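Local atomic coordinates of profilin I (PDB entry 1ACF), a protein that binds monomeric actin and regulates its polymerization, and also binds the membrane lipid PIP2, limiting the formation of IP3 and diacylglycerol. Residues A19-L24 / S92-V97; D74-G79 / V112-A117. All coordinates share one frame; numbering follows the deposited sequence.

Contact 1. Residues A19-L24 / S92-V97; sequences AAILGL and SKAILV
Ala20 and Leu22 meet Val97 and Ile95 through flat peptide groups. The N-H of Ala20 and that of Leu22 approach in the carbonyl plane of Val97 and of Ile95, whereas the return bonds, from the N-H of Val97 to Ala20 O and of Ile95 to Leu22 O, come in tilted from it. Both bonds of the Leu22-Ile95 pair are modelled short, at the limit of what the coordinates support; Leu22 N lies 2.6 Å from Ile95 O. On one face of this two-strand ribbon stand Ile21, Ala94 and Leu96; on the other, Ala20, Leu22, Ile95 and Val97. At the non-hydrogen-bonded pair Ile21 and Leu96 run alongside each other in the same direction, and Ile21 CG1 to Leu96 CD2 measures 3.3 Å, closer than normal carbon contact and perhaps partly coordinate error. With chi1 at -76°, Ile21 sets CG1 beside its backbone N and swings CG2 to the far side, toward Ala94 CB at 4.2 Å, where a small residue suits the neighbouring Trp29.

These strands lie within the central antiparallel sheet of the profilin fold. Trp2 and Tyr5 of helix 2-11 pack on Ile21, while helix 106-121 packs on Leu96, so large aliphatic groups fill the seam between sheet and terminal helices.

On the other face, Leu22 CB and Ile95 CB are 4.2 Å apart, and beta-branched Ile95 and Val97 suit the extended backbone. Toward the exposed end Leu24 crosses Ile95 at about a right angle, its CD2 3.8 Å from Ile95 CG1. There a water accepts from Leu24 N and donates to Lys93 O, continuing the ladder beyond its last direct bond.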
ATOM      1  N   ALA A  19       7.183  -1.613   3.130  1.00  3.88           N
ATOM      2  CA  ALA A  19       5.806  -1.105   3.532  1.00  5.74           C
ATOM      3  C   ALA A  19       5.869   0.333   3.995  1.00  3.85           C
ATOM      4  O   ALA A  19       6.846   0.883   4.543  1.00  2.95           O
ATOM      5  CB  ALA A  19       5.210  -2.034   4.575  1.00  2.00           C
ATOM      6  N   ALA A  20       4.800   1.052   3.747  1.00  7.30           N
ATOM      7  CA  ALA A  20       4.699   2.460   4.208  1.00  5.90           C
ATOM      8  C   ALA A  20       3.251   2.640   4.724  1.00  8.50           C
ATOM      9  O   ALA A  20       2.406   1.809   4.361  1.00  7.90           O
ATOM     10  CB  ALA A  20       5.027   3.474   3.151  1.00  8.06           C
ATOM     11  N   ILE A  21       3.081   3.664   5.542  1.00  6.80           N
ATOM     12  CA  ILE A  21       1.764   4.034   6.069  1.00  7.29           C
ATOM     13  C   ILE A  21       1.562   5.517   5.767  1.00  4.07           C
ATOM     14  O   ILE A  21       2.392   6.345   6.210  1.00  3.88           O
ATOM     15  CB  ILE A  21       1.462   3.720   7.555  1.00  6.35           C
ATOM     16  CG1 ILE A  21       1.152   2.240   7.840  1.00  2.42           C
ATOM     17  CG2 ILE A  21       0.222   4.590   7.952  1.00 11.37           C
ATOM     18  CD1 ILE A  21       1.160   1.961   9.382  1.00  2.07           C
ATOM     19  N   LEU A  22       0.540   5.755   4.946  1.00  2.56           N
ATOM     20  CA  LEU A  22       0.262   7.169   4.623  1.00  5.91           C
ATOM     21  C   LEU A  22      -1.021   7.758   5.250  1.00  7.02           C
ATOM     22  O   LEU A  22      -1.961   7.087   5.674  1.00  9.72           O
ATOM     23  CB  LEU A  22       0.084   7.287   3.111  1.00  6.23           C
ATOM     24  CG  LEU A  22       1.142   7.191   2.070  1.00  6.97           C
ATOM     25  CD1 LEU A  22       2.180   6.158   2.397  1.00  8.17           C
ATOM     26  CD2 LEU A  22       0.384   6.922   0.776  1.00 11.28           C
ATOM     27  N   GLY A  23      -1.044   9.070   5.148  1.00  6.95           N
ATOM     28  CA  GLY A  23      -2.136   9.960   5.512  1.00  9.35           C
ATOM     29  C   GLY A  23      -2.947  10.167   4.201  1.00 11.77           C
ATOM     30  O   GLY A  23      -2.455  10.009   3.099  1.00  9.50           O
ATOM     31  N   LEU A  24      -4.213  10.538   4.389  1.00 14.40           N
ATOM     32  CA  LEU A  24      -5.158  10.795   3.286  1.00 11.10           C
ATOM     33  C   LEU A  24      -4.743  12.039   2.551  1.00  9.29           C
ATOM     34  O   LEU A  24      -5.286  12.271   1.434  1.00 14.12           O
ATOM     35  CB  LEU A  24      -6.605  10.699   3.817  1.00 10.52           C
ATOM     36  CG  LEU A  24      -7.165   9.357   4.242  1.00  8.31           C
ATOM     37  CD1 LEU A  24      -8.663   9.473   4.581  1.00  7.28           C
ATOM     38  CD2 LEU A  24      -7.039   8.344   3.117  1.00  9.02           C
ATOM     39  N   SER A  92      -9.788   4.225   7.591  1.00  8.69           N
ATOM     40  CA  SER A  92     -10.595   5.433   7.897  1.00  6.49           C
ATOM     41  C   SER A  92      -9.796   6.693   7.759  1.00  6.07           C
ATOM     42  O   SER A  92     -10.284   7.716   7.174  1.00  5.32           O
ATOM     43  CB  SER A  92     -11.239   5.285   9.264  1.00  6.92           C
ATOM     44  OG  SER A  92     -10.387   5.859  10.252  1.00 13.54           O
ATOM     45  N   LYS A  93      -8.556   6.669   8.293  1.00  6.16           N
ATOM     46  CA  LYS A  93      -7.679   7.861   8.256  1.00  6.15           C
ATOM     47  C   LYS A  93      -6.319   7.716   7.573  1.00  5.86           C
ATOM     48  O   LYS A  93      -5.545   8.701   7.575  1.00  7.10           O
ATOM     49  CB  LYS A  93      -7.358   8.261   9.732  1.00  4.28           C
ATOM     50  CG  LYS A  93      -8.567   8.765  10.469  1.00 10.48           C
ATOM     51  CD  LYS A  93      -8.399   8.585  11.988  1.00 10.79           C
ATOM     52  CE  LYS A  93      -9.810   8.837  12.568  1.00 11.49           C
ATOM     53  NZ  LYS A  93     -10.648   7.641  12.238  1.00  5.53           N
ATOM     54  N   ALA A  94      -5.990   6.538   7.072  1.00  7.03           N
ATOM     55  CA  ALA A  94      -4.658   6.246   6.529  1.00  8.73           C
ATOM     56  C   ALA A  94      -4.718   5.261   5.384  1.00  7.95           C
ATOM     57  O   ALA A  94      -5.777   4.671   5.112  1.00  7.98           O
ATOM     58  CB  ALA A  94      -3.829   5.540   7.660  1.00  2.00           C
ATOM     59  N   ILE A  95      -3.529   5.161   4.770  1.00  8.78           N
ATOM     60  CA  ILE A  95      -3.371   4.197   3.664  1.00  8.13           C
ATOM     61  C   ILE A  95      -2.131   3.306   3.928  1.00  3.72           C
ATOM     62  O   ILE A  95      -1.075   3.854   4.165  1.00  2.00           O
ATOM     63  CB  ILE A  95      -3.222   4.826   2.254  1.00  6.56           C
ATOM     64  CG1 ILE A  95      -4.350   5.858   1.991  1.00  8.45           C
ATOM     65  CG2 ILE A  95      -3.326   3.607   1.255  1.00  5.39           C
ATOM     66  CD1 ILE A  95      -4.007   6.927   0.896  1.00  3.47           C
ATOM     67  N   LEU A  96      -2.402   2.029   3.840  1.00  3.25           N
ATOM     68  CA  LEU A  96      -1.397   0.981   4.002  1.00  7.30           C
ATOM     69  C   LEU A  96      -0.875   0.595   2.597  1.00  7.68           C
ATOM     70  O   LEU A  96      -1.715   0.409   1.718  1.00  9.56           O
ATOM     71  CB  LEU A  96      -1.842  -0.293   4.702  1.00  4.69           C
ATOM     72  CG  LEU A  96      -2.491  -0.250   6.027  1.00  6.51           C
ATOM     73  CD1 LEU A  96      -2.722  -1.599   6.657  1.00  5.06           C
ATOM     74  CD2 LEU A  96      -1.596   0.611   6.949  1.00 12.43           C
ATOM     75  N   VAL A  97       0.467   0.536   2.536  1.00 10.92           N
ATOM     76  CA  VAL A  97       1.147   0.098   1.297  1.00  9.83           C
ATOM     77  C   VAL A  97       2.084  -1.088   1.636  1.00  7.21           C
ATOM     78  O   VAL A  97       3.022  -0.893   2.429  1.00  8.35           O
ATOM     79  CB  VAL A  97       1.925   1.185   0.562  1.00 12.71           C
ATOM     80  CG1 VAL A  97       2.380   0.559  -0.796  1.00 15.38           C
ATOM     81  CG2 VAL A  97       1.222   2.498   0.332  1.00  9.30           C
TER
HETATM   82  O   HOH W   1      -5.538  11.621   7.135  1.00  8.64           O

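Contact 2. Residues D74-G79 / V112-A117; sequences DRSIYG and VVEKLA
Glu114 reaches from its helix to Arg75, Ser76 and Tyr78, and its carboxylate is the tightly packed part of the contact. NE and NH2, along one side of the Arg75 guanidinium, both give hydrogens to Glu114 OE1: NE is 3.1 Å from OE1, on the syn lone pair, and NH2 is 3.0 Å from OE1, met nearly along the C-O axis. OE1 lies in the guanidinium plane, so both N-H groups reach it without tilting; the two planes are themselves 6° apart. NH2 has a second partner in Asp118, with which it forms a salt bridge. The other oxygen takes two hydroxyls. Tyr78 OH donates to the anti lone pair of Glu114 OE2 at 2.9 Å, with the ring turned 59° from the carboxylate. Ser76 OG donates to Glu114 OE2 at 2.5 Å, very short, and its exact length is best read with caution.

The glutamate chain is long enough to carry its carboxylate to the strand, and a bend at its second torsion (chi2 -70°) turns the group toward Ser76 and Tyr78. Four donor bonds thus fix the rotation of the carboxylate and would stabilise its negative charge. Val89 of strand 84-90 packs against Glu114, Arg75 and Ala117.

Ala117 CB, 4.0 Å from Arg75 NH2, adds a thin, buried apolar contact. The solvent side is looser: Arg75 is partly exposed, and exposed Lys115, which takes part in actin binding, points away from the strand. The whole is an ion-pair and hydroxyl cluster fastening the C-terminal helix of the profilin fold across one face of its antiparallel sheet.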
ATOM      1  N   ASP A  74     -12.914   1.537  -3.322  1.00 13.13           N
ATOM      2  CA  ASP A  74     -12.925   2.513  -2.215  1.00 13.79           C
ATOM      3  C   ASP A  74     -12.073   2.064  -1.043  1.00 11.22           C
ATOM      4  O   ASP A  74     -11.663   2.891  -0.225  1.00  9.16           O
ATOM      5  CB  ASP A  74     -14.380   2.804  -1.774  1.00 20.39           C
ATOM      6  CG  ASP A  74     -15.223   3.235  -2.967  1.00 26.84           C
ATOM      7  OD1 ASP A  74     -14.787   4.170  -3.688  1.00 29.44           O
ATOM      8  OD2 ASP A  74     -16.266   2.619  -3.208  1.00 31.42           O
ATOM      9  N   ARG A  75     -11.816   0.739  -1.067  1.00 10.26           N
ATOM     10  CA  ARG A  75     -10.967   0.233   0.032  1.00 14.04           C
ATOM     11  C   ARG A  75      -9.621  -0.300  -0.434  1.00 10.93           C
ATOM     12  O   ARG A  75      -8.619  -0.102   0.262  1.00  9.96           O
ATOM     13  CB  ARG A  75     -11.714  -0.796   0.902  1.00 14.69           C
ATOM     14  CG  ARG A  75     -10.831  -1.375   2.059  1.00 12.29           C
ATOM     15  CD  ARG A  75     -11.183  -2.781   2.247  1.00  7.87           C
ATOM     16  NE  ARG A  75     -10.549  -3.549   3.196  1.00 14.51           N
ATOM     17  CZ  ARG A  75     -10.548  -3.815   4.486  1.00 18.37           C
ATOM     18  NH1 ARG A  75     -11.360  -3.252   5.371  1.00 15.14           N
ATOM     19  NH2 ARG A  75      -9.712  -4.765   4.971  1.00 16.85           N
ATOM     20  N   SER A  76      -9.557  -0.925  -1.593  1.00 10.58           N
ATOM     21  CA  SER A  76      -8.353  -1.582  -2.090  1.00  8.13           C
ATOM     22  C   SER A  76      -7.918  -1.320  -3.498  1.00  9.47           C
ATOM     23  O   SER A  76      -8.741  -1.645  -4.370  1.00  9.58           O
ATOM     24  CB  SER A  76      -8.716  -3.105  -2.105  1.00  4.35           C
ATOM     25  OG  SER A  76      -8.760  -3.531  -0.747  1.00  5.74           O
ATOM     26  N   ILE A  77      -6.659  -0.936  -3.648  1.00 10.14           N
ATOM     27  CA  ILE A  77      -6.004  -0.774  -4.941  1.00 11.84           C
ATOM     28  C   ILE A  77      -4.777  -1.733  -5.003  1.00 12.17           C
ATOM     29  O   ILE A  77      -3.796  -1.631  -4.235  1.00 10.74           O
ATOM     30  CB  ILE A  77      -5.552   0.670  -5.288  1.00 13.35           C
ATOM     31  CG1 ILE A  77      -6.789   1.573  -5.593  1.00 10.90           C
ATOM     32  CG2 ILE A  77      -4.572   0.656  -6.560  1.00 11.75           C
ATOM     33  CD1 ILE A  77      -6.409   3.100  -5.472  1.00 10.23           C
ATOM     34  N   TYR A  78      -4.841  -2.626  -5.960  1.00 12.18           N
ATOM     35  CA  TYR A  78      -3.771  -3.608  -6.195  1.00 10.76           C
ATOM     36  C   TYR A  78      -3.028  -3.282  -7.529  1.00 12.02           C
ATOM     37  O   TYR A  78      -3.611  -3.003  -8.588  1.00  9.22           O
ATOM     38  CB  TYR A  78      -4.317  -5.022  -6.173  1.00  8.98           C
ATOM     39  CG  TYR A  78      -4.820  -5.562  -4.845  1.00 11.07           C
ATOM     40  CD1 TYR A  78      -4.948  -4.815  -3.674  1.00 10.96           C
ATOM     41  CD2 TYR A  78      -5.333  -6.865  -4.844  1.00 10.10           C
ATOM     42  CE1 TYR A  78      -5.521  -5.359  -2.525  1.00 11.36           C
ATOM     43  CE2 TYR A  78      -5.910  -7.428  -3.725  1.00 13.41           C
ATOM     44  CZ  TYR A  78      -5.982  -6.667  -2.552  1.00 10.94           C
ATOM     45  OH  TYR A  78      -6.532  -7.308  -1.472  1.00 11.70           O
ATOM     46  N   GLY A  79      -1.705  -3.360  -7.391  1.00 10.70           N
ATOM     47  CA  GLY A  79      -0.741  -3.124  -8.475  1.00 13.91           C
ATOM     48  C   GLY A  79       0.085  -4.395  -8.730  1.00 11.18           C
ATOM     49  O   GLY A  79       0.356  -5.175  -7.775  1.00  9.78           O
ATOM     50  N   VAL A 112      -2.281 -10.450   4.374  1.00  9.50           N
ATOM     51  CA  VAL A 112      -1.649  -9.758   5.515  1.00  8.43           C
ATOM     52  C   VAL A 112      -1.973  -8.259   5.575  1.00  7.12           C
ATOM     53  O   VAL A 112      -2.211  -7.774   6.712  1.00  6.58           O
ATOM     54  CB  VAL A 112      -0.145 -10.079   5.586  1.00  7.90           C
ATOM     55  CG1 VAL A 112       0.579  -9.117   6.503  1.00  7.91           C
ATOM     56  CG2 VAL A 112       0.155 -11.538   5.925  1.00  9.19           C
ATOM     57  N   VAL A 113      -1.924  -7.489   4.510  1.00  4.86           N
ATOM     58  CA  VAL A 113      -2.190  -6.043   4.511  1.00  5.05           C
ATOM     59  C   VAL A 113      -3.676  -5.755   4.850  1.00  2.51           C
ATOM     60  O   VAL A 113      -3.903  -4.943   5.747  1.00  2.73           O
ATOM     61  CB  VAL A 113      -1.785  -5.327   3.217  1.00  6.14           C
ATOM     62  CG1 VAL A 113      -1.887  -3.806   3.335  1.00  4.65           C
ATOM     63  CG2 VAL A 113      -0.402  -5.737   2.709  1.00 10.67           C
ATOM     64  N   GLU A 114      -4.575  -6.453   4.216  1.00  3.83           N
ATOM     65  CA  GLU A 114      -6.008  -6.452   4.377  1.00  5.35           C
ATOM     66  C   GLU A 114      -6.398  -6.766   5.818  1.00  7.27           C
ATOM     67  O   GLU A 114      -7.209  -6.048   6.440  1.00  7.32           O
ATOM     68  CB  GLU A 114      -6.712  -7.420   3.435  1.00  8.61           C
ATOM     69  CG  GLU A 114      -6.745  -7.072   1.942  1.00  5.12           C
ATOM     70  CD  GLU A 114      -7.569  -5.934   1.493  1.00 12.05           C
ATOM     71  OE1 GLU A 114      -8.257  -5.433   2.417  1.00 12.52           O
ATOM     72  OE2 GLU A 114      -7.687  -5.435   0.369  1.00 11.68           O
ATOM     73  N   LYS A 115      -5.766  -7.725   6.467  1.00  6.38           N
ATOM     74  CA  LYS A 115      -6.028  -8.034   7.872  1.00  6.27           C
ATOM     75  C   LYS A 115      -5.482  -6.966   8.807  1.00  6.78           C
ATOM     76  O   LYS A 115      -6.126  -6.766   9.862  1.00  8.30           O
ATOM     77  CB  LYS A 115      -5.431  -9.356   8.302  1.00  6.38           C
ATOM     78  CG  LYS A 115      -6.377 -10.500   8.202  1.00  6.59           C
ATOM     79  CD  LYS A 115      -7.531 -10.252   7.267  1.00  6.31           C
ATOM     80  CE  LYS A 115      -8.477 -11.453   7.456  1.00  9.44           C
ATOM     81  NZ  LYS A 115      -9.457 -11.557   6.346  1.00 12.55           N
ATOM     82  N   LEU A 116      -4.339  -6.344   8.529  1.00  7.77           N
ATOM     83  CA  LEU A 116      -3.768  -5.301   9.377  1.00  6.23           C
ATOM     84  C   LEU A 116      -4.681  -4.036   9.253  1.00  6.05           C
ATOM     85  O   LEU A 116      -4.677  -3.248  10.172  1.00  8.53           O
ATOM     86  CB  LEU A 116      -2.352  -4.850   8.977  1.00  4.06           C
ATOM     87  CG  LEU A 116      -1.267  -4.582   9.968  1.00  2.72           C
ATOM     88  CD1 LEU A 116      -0.348  -3.396   9.673  1.00  2.73           C
ATOM     89  CD2 LEU A 116      -1.748  -4.508  11.378  1.00  5.27           C
ATOM     90  N   ALA A 117      -5.284  -3.880   8.094  1.00  7.99           N
ATOM     91  CA  ALA A 117      -6.197  -2.736   7.831  1.00  5.45           C
ATOM     92  C   ALA A 117      -7.424  -2.919   8.777  1.00  7.95           C
ATOM     93  O   ALA A 117      -7.721  -1.951   9.484  1.00  8.83           O
ATOM     94  CB  ALA A 117      -6.583  -2.658   6.428  1.00  2.00           C
TER

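From the N terminus the chain runs through helix 2-11 into 19-24, passes 74-79, turns back along 84-90 and again into 92-97, which runs antiparallel to 19-24, and finishes in helix 106-121. Contact 1 closes a loop of 67 residues, which includes helices 39-50 and 53-58; contact 2 closes one of 32, from strand 76-81 to the C-terminal helix. Because 74-79 lies inside the first loop and 112-117 beyond it, the two cross rather than nest. Contact 1 works within the sheet, contact 2 between sheet and helix. They meet at Leu96, whose CD1 is 3.7 Å from Val113 O, so strand 94-100 supports the helix that Glu114 fastens two strands away.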